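Local coordinates for protein choline kinase (Cryptosporidium parvum, PDB 3MES) that probably phosphorylates choline, and perhaps ethanolamine, using ATP and magnesium, as choline/ethanolamine kinases do, at residues 198-212 and 363-377. Sequence-based numbering, arbitrary orientation.
With DME (decamethonium ion), chain K.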
loop_
_atom_site.group_PDB
_atom_site.type_symbol
_atom_site.label_atom_id
_atom_site.label_comp_id
_atom_site.label_asym_id
_atom_site.label_seq_id
_atom_site.Cartn_x
_atom_site.Cartn_y
_atom_site.Cartn_z
ATOM N N LEU B 198 1.491 7.981 26.902
ATOM C CA LEU B 198 2.671 7.163 27.170
ATOM C C LEU B 198 3.070 7.101 28.644
ATOM O O LEU B 198 3.395 6.031 29.157
ATOM C CB LEU B 198 3.859 7.599 26.304
ATOM C CG LEU B 198 4.536 8.941 26.579
ATOM C CD1 LEU B 198 5.857 9.011 25.834
ATOM C CD2 LEU B 198 3.635 10.104 26.195
ATOM N N PHE B 199 3.044 8.245 29.323
ATOM C CA PHE B 199 3.426 8.293 30.731
ATOM C C PHE B 199 2.311 7.812 31.654
ATOM O O PHE B 199 2.533 6.959 32.512
ATOM C CB PHE B 199 3.884 9.695 31.119
ATOM C CG PHE B 199 5.045 10.192 30.309
ATOM C CD1 PHE B 199 6.263 9.536 30.350
ATOM C CD2 PHE B 199 4.921 11.313 29.506
ATOM C CE1 PHE B 199 7.336 9.987 29.607
ATOM C CE2 PHE B 199 5.992 11.771 28.762
ATOM C CZ PHE B 199 7.201 11.106 28.811
ATOM N N LYS B 200 1.115 8.363 31.481
ATOM C CA LYS B 200 -0.034 7.946 32.276
ATOM C C LYS B 200 -0.146 6.428 32.289
ATOM O O LYS B 200 -0.242 5.808 33.349
ATOM C CB LYS B 200 -1.321 8.545 31.711
ATOM C CG LYS B 200 -1.302 10.053 31.574
ATOM C CD LYS B 200 -2.600 10.556 30.967
ATOM C CE LYS B 200 -2.509 12.031 30.615
ATOM N NZ LYS B 200 -3.786 12.535 30.039
ATOM N N ARG B 201 -0.139 5.838 31.101
ATOM C CA ARG B 201 -0.286 4.394 30.957
ATOM C C ARG B 201 0.806 3.644 31.713
ATOM O O ARG B 201 0.531 2.648 32.383
ATOM C CB ARG B 201 -0.286 4.007 29.476
ATOM C CG ARG B 201 -0.342 2.514 29.209
ATOM C CD ARG B 201 -0.763 2.239 27.777
ATOM N NE ARG B 201 -2.165 2.581 27.553
ATOM C CZ ARG B 201 -2.749 2.613 26.360
ATOM N NH1 ARG B 201 -2.055 2.330 25.266
ATOM N NH2 ARG B 201 -4.031 2.934 26.260
ATOM N N ILE B 202 2.042 4.125 31.608
ATOM C CA ILE B 202 3.155 3.505 32.317
ATOM C C ILE B 202 2.949 3.548 33.827
ATOM O O ILE B 202 3.124 2.541 34.513
ATOM C CB ILE B 202 4.505 4.162 31.967
ATOM C CG1 ILE B 202 4.971 3.709 30.581
ATOM C CG2 ILE B 202 5.549 3.811 33.012
ATOM C CD1 ILE B 202 6.302 4.297 30.153
ATOM N N TYR B 203 2.579 4.715 34.345
ATOM C CA TYR B 203 2.329 4.854 35.772
ATOM C C TYR B 203 1.143 3.980 36.180
ATOM O O TYR B 203 1.183 3.291 37.202
ATOM C CB TYR B 203 2.074 6.317 36.147
ATOM C CG TYR B 203 3.203 7.253 35.773
ATOM C CD1 TYR B 203 2.946 8.520 35.264
ATOM C CD2 TYR B 203 4.529 6.864 35.919
ATOM C CE1 TYR B 203 3.978 9.375 34.918
ATOM C CE2 TYR B 203 5.565 7.710 35.578
ATOM C CZ TYR B 203 5.287 8.961 35.076
ATOM O OH TYR B 203 6.322 9.800 34.736
ATOM N N LEU B 204 0.097 4.003 35.365
ATOM C CA LEU B 204 -1.093 3.208 35.629
ATOM C C LEU B 204 -0.762 1.719 35.687
ATOM O O LEU B 204 -1.194 1.011 36.597
ATOM C CB LEU B 204 -2.144 3.459 34.549
ATOM C CG LEU B 204 -3.596 3.350 34.998
ATOM C CD1 LEU B 204 -3.965 4.583 35.809
ATOM C CD2 LEU B 204 -4.519 3.191 33.795
ATOM N N TRP B 205 0.002 1.244 34.709
ATOM C CA TRP B 205 0.353 -0.172 34.648
ATOM C C TRP B 205 1.445 -0.541 35.649
ATOM O O TRP B 205 1.557 -1.699 36.055
ATOM C CB TRP B 205 0.748 -0.587 33.227
ATOM C CG TRP B 205 -0.408 -0.599 32.274
ATOM C CD1 TRP B 205 -1.728 -0.431 32.588
ATOM C CD2 TRP B 205 -0.358 -0.827 30.860
ATOM N NE1 TRP B 205 -2.499 -0.521 31.454
ATOM C CE2 TRP B 205 -1.683 -0.766 30.380
ATOM C CE3 TRP B 205 0.677 -1.070 29.951
ATOM C CZ2 TRP B 205 -1.999 -0.939 29.033
ATOM C CZ3 TRP B 205 0.363 -1.239 28.615
ATOM C CH2 TRP B 205 -0.965 -1.174 28.169
ATOM N N ARG B 206 2.243 0.443 36.052
ATOM C CA ARG B 206 3.249 0.217 37.083
ATOM C C ARG B 206 2.581 -0.214 38.382
ATOM O O ARG B 206 3.022 -1.157 39.037
ATOM C CB ARG B 206 4.074 1.478 37.326
ATOM C CG ARG B 206 5.045 1.353 38.487
ATOM C CD ARG B 206 5.750 2.669 38.753
ATOM N NE ARG B 206 4.802 3.744 39.035
ATOM C CZ ARG B 206 5.147 5.014 39.208
ATOM N NH1 ARG B 206 6.421 5.376 39.131
ATOM N NH2 ARG B 206 4.218 5.927 39.459
ATOM N N GLU B 207 1.510 0.485 38.746
ATOM C CA GLU B 207 0.774 0.182 39.966
ATOM C C GLU B 207 0.075 -1.173 39.894
ATOM O O GLU B 207 0.037 -1.905 40.880
ATOM C CB GLU B 207 -0.226 1.294 40.285
ATOM C CG GLU B 207 0.434 2.597 40.701
ATOM C CD GLU B 207 1.443 2.398 41.815
ATOM O OE1 GLU B 207 1.185 1.558 42.705
ATOM O OE2 GLU B 207 2.493 3.077 41.802
ATOM N N GLU B 208 -0.472 -1.511 38.731
ATOM C CA GLU B 208 -1.095 -2.818 38.553
ATOM C C GLU B 208 -0.066 -3.932 38.743
ATOM O O GLU B 208 -0.370 -4.982 39.307
ATOM C CB GLU B 208 -1.770 -2.933 37.182
ATOM C CG GLU B 208 -3.094 -2.183 37.073
ATOM C CD GLU B 208 -3.814 -2.440 35.757
ATOM O OE1 GLU B 208 -4.643 -1.597 35.354
ATOM O OE2 GLU B 208 -3.553 -3.482 35.121
ATOM N N ALA B 209 1.156 -3.693 38.275
ATOM C CA ALA B 209 2.236 -4.663 38.430
ATOM C C ALA B 209 2.562 -4.902 39.903
ATOM O O ALA B 209 2.601 -6.044 40.359
ATOM C CB ALA B 209 3.475 -4.209 37.671
ATOM N N LYS B 210 2.801 -3.823 40.643
ATOM C CA LYS B 210 3.037 -3.920 42.082
ATOM C C LYS B 210 2.054 -4.886 42.731
ATOM O O LYS B 210 2.450 -5.827 43.419
ATOM C CB LYS B 210 2.905 -2.548 42.744
ATOM C CG LYS B 210 4.211 -1.796 42.933
ATOM C CD LYS B 210 4.687 -1.157 41.645
ATOM C CE LYS B 210 5.607 0.019 41.935
ATOM N NZ LYS B 210 4.888 1.098 42.673
ATOM N N ILE B 211 0.767 -4.637 42.511
ATOM C CA ILE B 211 -0.290 -5.477 43.059
ATOM C C ILE B 211 -0.052 -6.954 42.754
ATOM O O ILE B 211 -0.098 -7.799 43.651
ATOM C CB ILE B 211 -1.669 -5.059 42.512
ATOM C CG1 ILE B 211 -2.021 -3.647 42.989
ATOM C CG2 ILE B 211 -2.737 -6.057 42.941
ATOM C CD1 ILE B 211 -3.260 -3.072 42.339
ATOM N N GLN B 212 0.199 -7.262 41.486
ATOM C CA GLN B 212 0.446 -8.638 41.069
ATOM C C GLN B 212 1.696 -9.208 41.735
ATOM O O GLN B 212 1.696 -10.350 42.196
ATOM C CB GLN B 212 0.561 -8.731 39.546
ATOM C CG GLN B 212 -0.758 -8.525 38.819
ATOM C CD GLN B 212 -1.807 -9.545 39.222
ATOM O OE1 GLN B 212 -3.005 -9.264 39.195
ATOM N NE2 GLN B 212 -1.358 -10.736 39.604
ATOM N N PHE B 363 12.046 6.700 21.842
ATOM C CA PHE B 363 10.757 6.134 22.222
ATOM C C PHE B 363 10.758 4.608 22.286
ATOM O O PHE B 363 9.766 4.005 22.694
ATOM C CB PHE B 363 9.660 6.615 21.267
ATOM C CG PHE B 363 9.266 8.049 21.472
ATOM C CD1 PHE B 363 8.322 8.391 22.428
ATOM C CD2 PHE B 363 9.838 9.055 20.710
ATOM C CE1 PHE B 363 7.957 9.712 22.621
ATOM C CE2 PHE B 363 9.475 10.377 20.897
ATOM C CZ PHE B 363 8.534 10.706 21.853
ATOM N N THR B 364 11.862 3.982 21.882
ATOM C CA THR B 364 11.956 2.525 21.920
ATOM C C THR B 364 11.929 2.022 23.359
ATOM O O THR B 364 11.451 0.917 23.636
ATOM C CB THR B 364 13.238 2.001 21.229
ATOM O OG1 THR B 364 14.395 2.561 21.862
ATOM C CG2 THR B 364 13.245 2.365 19.753
ATOM N N LEU B 365 12.448 2.838 24.272
ATOM C CA LEU B 365 12.489 2.478 25.680
ATOM C C LEU B 365 11.085 2.505 26.276
ATOM O O LEU B 365 10.756 1.708 27.156
ATOM C CB LEU B 365 13.419 3.418 26.451
ATOM C CG LEU B 365 14.850 3.579 25.918
ATOM C CD1 LEU B 365 15.604 4.620 26.724
ATOM C CD2 LEU B 365 15.602 2.252 25.921
ATOM N N ILE B 366 10.258 3.425 25.792
ATOM C CA ILE B 366 8.875 3.507 26.245
ATOM C C ILE B 366 8.152 2.190 25.974
ATOM O O ILE B 366 7.361 1.726 26.792
ATOM C CB ILE B 366 8.121 4.665 25.563
ATOM C CG1 ILE B 366 8.782 6.003 25.903
ATOM C CG2 ILE B 366 6.661 4.679 25.990
ATOM C CD1 ILE B 366 8.660 6.402 27.359
ATOM N N SER B 367 8.450 1.589 24.826
ATOM C CA SER B 367 7.827 0.336 24.410
ATOM C C SER B 367 8.239 -0.842 25.293
ATOM O O SER B 367 7.389 -1.608 25.754
ATOM C CB SER B 367 8.164 0.040 22.946
ATOM O OG SER B 367 7.636 -1.212 22.538
ATOM N N HIS B 368 9.542 -0.981 25.530
ATOM C CA HIS B 368 10.060 -2.074 26.353
ATOM C C HIS B 368 9.541 -2.014 27.786
ATOM O O HIS B 368 9.276 -3.046 28.402
ATOM C CB HIS B 368 11.591 -2.071 26.371
ATOM C CG HIS B 368 12.214 -2.451 25.064
ATOM N ND1 HIS B 368 11.855 -3.585 24.368
ATOM C CD2 HIS B 368 13.192 -1.859 24.339
ATOM C CE1 HIS B 368 12.575 -3.668 23.264
ATOM N NE2 HIS B 368 13.394 -2.633 23.223
ATOM N N ILE B 369 9.415 -0.809 28.324
ATOM C CA ILE B 369 8.945 -0.649 29.693
ATOM C C ILE B 369 7.439 -0.857 29.791
ATOM O O ILE B 369 6.952 -1.527 30.698
ATOM C CB ILE B 369 9.320 0.730 30.264
ATOM C CG1 ILE B 369 10.748 0.697 30.816
ATOM C CG2 ILE B 369 8.342 1.137 31.358
ATOM C CD1 ILE B 369 11.193 2.001 31.444
ATOM N N THR B 370 6.707 -0.280 28.845
ATOM C CA THR B 370 5.256 -0.387 28.831
ATOM C C THR B 370 4.806 -1.845 28.790
ATOM O O THR B 370 4.079 -2.309 29.663
ATOM C CB THR B 370 4.653 0.366 27.625
ATOM O OG1 THR B 370 5.033 1.750 27.683
ATOM C CG2 THR B 370 3.135 0.257 27.629
ATOM N N TRP B 371 5.251 -2.569 27.774
ATOM C CA TRP B 371 4.811 -3.944 27.596
ATOM C C TRP B 371 5.405 -4.876 28.645
ATOM O O TRP B 371 4.870 -5.958 28.901
ATOM C CB TRP B 371 5.110 -4.422 26.178
ATOM C CG TRP B 371 4.313 -3.675 25.159
ATOM C CD1 TRP B 371 4.792 -2.873 24.163
ATOM C CD2 TRP B 371 2.883 -3.639 25.050
ATOM N NE1 TRP B 371 3.751 -2.354 23.435
ATOM C CE2 TRP B 371 2.569 -2.808 23.959
ATOM C CE3 TRP B 371 1.842 -4.234 25.767
ATOM C CZ2 TRP B 371 1.255 -2.555 23.568
ATOM C CZ3 TRP B 371 0.537 -3.983 25.377
ATOM C CH2 TRP B 371 0.256 -3.150 24.287
ATOM N N GLY B 372 6.506 -4.448 29.257
ATOM C CA GLY B 372 7.070 -5.170 30.389
ATOM C C GLY B 372 6.123 -5.126 31.577
ATOM O O GLY B 372 5.683 -6.162 32.075
ATOM N N LEU B 373 5.805 -3.919 32.032
ATOM C CA LEU B 373 4.873 -3.747 33.138
ATOM C C LEU B 373 3.523 -4.370 32.799
ATOM O O LEU B 373 2.884 -4.991 33.648
ATOM C CB LEU B 373 4.697 -2.264 33.465
ATOM C CG LEU B 373 5.965 -1.480 33.795
ATOM C CD1 LEU B 373 5.634 -0.016 34.054
ATOM C CD2 LEU B 373 6.686 -2.098 34.987
ATOM N N TRP B 374 3.094 -4.193 31.554
ATOM C CA TRP B 374 1.840 -4.763 31.072
ATOM C C TRP B 374 1.837 -6.279 31.223
ATOM O O TRP B 374 0.853 -6.872 31.671
ATOM C CB TRP B 374 1.625 -4.386 29.605
ATOM C CG TRP B 374 0.474 -5.086 28.945
ATOM C CD1 TRP B 374 -0.821 -4.658 28.884
ATOM C CD2 TRP B 374 0.517 -6.332 28.235
ATOM N NE1 TRP B 374 -1.587 -5.561 28.185
ATOM C CE2 TRP B 374 -0.789 -6.596 27.775
ATOM C CE3 TRP B 374 1.533 -7.247 27.945
ATOM C CZ2 TRP B 374 -1.106 -7.739 27.045
ATOM C CZ3 TRP B 374 1.216 -8.383 27.220
ATOM C CH2 TRP B 374 -0.093 -8.618 26.777
ATOM N N SER B 375 2.948 -6.900 30.846
ATOM C CA SER B 375 3.077 -8.347 30.900
ATOM C C SER B 375 2.927 -8.852 32.333
ATOM O O SER B 375 2.443 -9.959 32.563
ATOM C CB SER B 375 4.425 -8.776 30.317
ATOM O OG SER B 375 4.377 -10.112 29.851
ATOM N N ILE B 376 3.344 -8.033 33.293
ATOM C CA ILE B 376 3.216 -8.380 34.706
ATOM C C ILE B 376 1.816 -8.069 35.231
ATOM O O ILE B 376 1.231 -8.854 35.973
ATOM C CB ILE B 376 4.235 -7.620 35.570
ATOM C CG1 ILE B 376 5.657 -7.856 35.060
ATOM C CG2 ILE B 376 4.113 -8.043 37.027
ATOM C CD1 ILE B 376 6.719 -7.175 35.897
ATOM N N ALA B 377 1.288 -6.912 34.845
ATOM C CA ALA B 377 -0.046 -6.500 35.267
ATOM C C ALA B 377 -1.106 -7.488 34.789
ATOM O O ALA B 377 -1.589 -8.317 35.561
ATOM C CB ALA B 377 -0.355 -5.098 34.760
HETATM N N1 DME K . -0.992 -16.517 18.596
HETATM C C2 DME K . -1.289 -16.704 20.026
HETATM C C3 DME K . -1.370 -15.342 20.722
HETATM C C4 DME K . -1.290 -15.497 22.245
HETATM C C5 DME K . -1.435 -14.146 22.956
HETATM C C6 DME K . -0.210 -13.254 22.720
HETATM C C7 DME K . 0.541 -12.977 24.027
HETATM C C8 DME K . 0.599 -11.477 24.325
HETATM C C9 DME K . 1.886 -10.844 23.790
HETATM C C10 DME K . 1.601 -9.477 23.163
HETATM C C11 DME K . 2.769 -8.516 23.389
HETATM N N12 DME K . 2.436 -7.184 22.858
HETATM C C13 DME K . -0.098 -17.591 18.128
HETATM C C14 DME K . -2.249 -16.558 17.832
HETATM C C15 DME K . -0.332 -15.217 18.397
HETATM C C16 DME K . 2.099 -7.280 21.430
HETATM C C17 DME K . 1.285 -6.643 23.595
HETATM C C18 DME K . 3.602 -6.298 23.019
HETATM O O HOH W 1 3.227 3.671 27.590
#
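Trp-205 sits among Thr-370, Trp-371, Leu-373 and Trp-374, and Ile-202 fits among Ile-366, Ile-369, Thr-370 and Leu-373. Both are knobs into holes. They join two helices, 198-212 and 364-376, whose axes run at 34° and approach to 8.2 Å.

The aromatic cluster lies toward the ligand. The indole of Trp-205 is sandwiched between Arg-201 CG on one face and Trp-374 CD1 on the other. Its CE3 reaches Trp-374 CB at 3.5 Å. Its six-membered ring meets the five-membered ring of Trp-374 at 51°, and Trp-371 is also oblique to it. Trp-374 has CG anti to its backbone N (chi1 171°), which lays its indole alongside Trp-205, pointing the same way. Decamethonium C17 lies over a face of both Trp-371 and Trp-374, 3.3 Å from Trp-371 CZ3. Trp-371 NE1 is hydrogen-bonded to Asn-300 OD1, which also bonds Ser-367 OG and so helps set the rotation of the indole.

The rest of the apolar packing is mostly aliphatic. Ile-202 CD1 meets Ile-369 CG2 at 3.9 Å, and Leu-198 CD1 comes to the edge of the Phe-363 ring. Farther along, Ala-209 CB rests on Ile-376 CG2 at 3.9 Å.

No direct hydrogen bond crosses. One water donates to Leu-198 O (2.8 Å) and to Thr-370 OG1 (2.6 Å).

The union is therefore mainly apolar. Trp-205 forms a second shell behind the two tryptophans that receive the ligand's quaternary ammonium, an arrangement consistent with cation-pi recognition of choline.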